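Long-range contact in putative dihydrodipicolinate synthase (Thermus thermophilus, PDB 2PCQ), which belongs to the dihydrodipicolinate synthase family of TIM-barrel proteins and carries a bound potassium ion: residues 138-143 and 166-171. Numbering follows the deposited sequence.
Sequences AVEALA and ARLQEF. With K (potassium ion), chain B.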
loop_
_atom_site.group_PDB
_atom_site.type_symbol
_atom_site.label_atom_id
_atom_site.label_comp_id
_atom_site.label_asym_id
_atom_site.label_seq_id
_atom_site.Cartn_x
_atom_site.Cartn_y
_atom_site.Cartn_z
ATOM N N ALA A 138 5.738 -2.607 19.914
ATOM C CA ALA A 138 7.044 -3.224 20.116
ATOM C C ALA A 138 8.018 -2.215 20.713
ATOM O O ALA A 138 8.801 -2.547 21.601
ATOM C CB ALA A 138 7.583 -3.760 18.795
ATOM N N VAL A 139 7.972 -0.980 20.222
ATOM C CA VAL A 139 8.857 0.059 20.741
ATOM C C VAL A 139 8.593 0.270 22.232
ATOM O O VAL A 139 9.525 0.413 23.019
ATOM C CB VAL A 139 8.652 1.407 20.003
ATOM C CG1 VAL A 139 9.547 2.481 20.622
ATOM C CG2 VAL A 139 8.976 1.249 18.515
ATOM N N GLU A 140 7.321 0.283 22.619
ATOM C CA GLU A 140 6.964 0.479 24.017
ATOM C C GLU A 140 7.395 -0.701 24.892
ATOM O O GLU A 140 7.765 -0.523 26.051
ATOM C CB GLU A 140 5.457 0.723 24.154
ATOM C CG GLU A 140 4.999 0.880 25.603
ATOM C CD GLU A 140 3.663 1.583 25.731
ATOM O OE1 GLU A 140 2.841 1.486 24.799
ATOM O OE2 GLU A 140 3.429 2.228 26.775
ATOM N N ALA A 141 7.362 -1.904 24.333
ATOM C CA ALA A 141 7.769 -3.087 25.079
ATOM C C ALA A 141 9.281 -3.100 25.280
ATOM O O ALA A 141 9.772 -3.569 26.303
ATOM C CB ALA A 141 7.331 -4.351 24.342
ATOM N N LEU A 142 10.016 -2.579 24.300
ATOM C CA LEU A 142 11.473 -2.548 24.367
ATOM C C LEU A 142 12.028 -1.351 25.131
ATOM O O LEU A 142 13.127 -1.416 25.684
ATOM C CB LEU A 142 12.057 -2.556 22.952
ATOM C CG LEU A 142 11.833 -3.845 22.155
ATOM C CD1 LEU A 142 12.126 -3.612 20.685
ATOM C CD2 LEU A 142 12.724 -4.940 22.723
ATOM N N ALA A 143 11.264 -0.265 25.155
ATOM C CA ALA A 143 11.678 0.961 25.823
ATOM C C ALA A 143 12.164 0.810 27.268
ATOM O O ALA A 143 13.068 1.513 27.680
ATOM C CB ALA A 143 10.547 1.989 25.763
ATOM N N ALA A 166 4.709 11.501 24.200
ATOM C CA ALA A 166 3.642 11.405 25.183
ATOM C C ALA A 166 3.683 10.161 26.071
ATOM O O ALA A 166 3.261 10.211 27.227
ATOM C CB ALA A 166 2.285 11.495 24.480
ATOM N N ARG A 167 4.191 9.052 25.546
ATOM C CA ARG A 167 4.193 7.819 26.326
ATOM C C ARG A 167 5.522 7.255 26.811
ATOM O O ARG A 167 5.536 6.453 27.744
ATOM C CB ARG A 167 3.466 6.713 25.546
ATOM C CG ARG A 167 1.963 6.917 25.405
ATOM C CD ARG A 167 1.294 5.682 24.804
ATOM N NE ARG A 167 1.022 4.630 25.785
ATOM C CZ ARG A 167 0.589 3.412 25.470
ATOM N NH1 ARG A 167 0.385 3.087 24.200
ATOM N NH2 ARG A 167 0.338 2.524 26.424
ATOM N N LEU A 168 6.636 7.661 26.216
ATOM C CA LEU A 168 7.909 7.078 26.616
ATOM C C LEU A 168 8.916 7.992 27.301
ATOM O O LEU A 168 9.259 9.052 26.789
ATOM C CB LEU A 168 8.572 6.424 25.396
ATOM C CG LEU A 168 7.680 5.477 24.581
ATOM C CD1 LEU A 168 8.470 4.895 23.410
ATOM C CD2 LEU A 168 7.154 4.357 25.478
ATOM N N GLN A 169 9.387 7.559 28.465
ATOM C CA GLN A 169 10.393 8.294 29.221
ATOM C C GLN A 169 11.680 7.480 29.138
ATOM O O GLN A 169 11.643 6.298 28.791
ATOM C CB GLN A 169 9.965 8.453 30.678
ATOM C CG GLN A 169 8.640 9.166 30.855
ATOM C CD GLN A 169 8.304 9.403 32.311
ATOM O OE1 GLN A 169 8.978 10.174 33.000
ATOM N NE2 GLN A 169 7.259 8.740 32.792
ATOM N N GLU A 170 12.813 8.097 29.458
ATOM C CA GLU A 170 14.089 7.393 29.374
ATOM C C GLU A 170 14.205 6.794 27.971
ATOM O O GLU A 170 14.679 5.668 27.802
ATOM C CB GLU A 170 14.163 6.263 30.409
ATOM C CG GLU A 170 14.209 6.714 31.860
ATOM C CD GLU A 170 14.349 5.546 32.825
ATOM O OE1 GLU A 170 14.389 4.386 32.358
ATOM O OE2 GLU A 170 14.418 5.787 34.048
ATOM N N PHE A 171 13.754 7.545 26.969
ATOM C CA PHE A 171 13.798 7.072 25.591
ATOM C C PHE A 171 14.148 8.232 24.665
ATOM O O PHE A 171 13.327 9.108 24.392
ATOM C CB PHE A 171 12.449 6.467 25.209
ATOM C CG PHE A 171 12.517 5.532 24.046
ATOM C CD1 PHE A 171 11.916 5.860 22.836
ATOM C CD2 PHE A 171 13.173 4.310 24.161
ATOM C CE1 PHE A 171 11.966 4.983 21.756
ATOM C CE2 PHE A 171 13.230 3.425 23.089
ATOM C CZ PHE A 171 12.625 3.763 21.883
HETATM K K K B . 15.662 2.665 28.014
HETATM O O HOH W 1 3.073 4.539 28.731
HETATM O O HOH W 2 11.588 3.701 28.834
HETATM O O HOH W 3 15.251 1.889 31.018
HETATM O O HOH W 4 18.365 4.078 28.661
#
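Val139 and Ala143, one turn apart (Ala143 N donates to Val139 O), meet Leu168 and Phe171, which follow helix 158-167 on the way to strand 172-175. Val139 CG1, set anti to its own backbone N (chi1 177°), reaches Phe171 CZ at 3.6 Å and Leu168 CD1 at 3.8 Å. The small methyl of Ala143 lets the backbones draw close, its CB lying obliquely 3.9 Å from Phe171 CD2. Leu168, forked at its end, serves several neighbours, CD2 touching both Ala143 CB and Glu140 CG at 4.1 Å. The broad Phe171 ring spans Val139 and Ala143 and also packs on Val148 and Ile151 of the barrel.

At the outer side the long chain of Arg167 brings its guanidinium under the carboxylate of Glu140, which stands over one face, the planes 83° apart. Glu140 OE1 is 3.0 Å from Arg167 NH1, yet no N-H points at it. A water donates to both Glu140 OE2 and Arg167 O.

Potassium binds Ala143 O (2.9 Å), Glu170 O (3.2 Å), His145 O, Val148 O and two waters. Another water donates to Gln169 O and, weakly, to Ala143 O. Because backbone carbonyls hold the cation, side chains here need only pack, the charge pair probably adding undirected attraction.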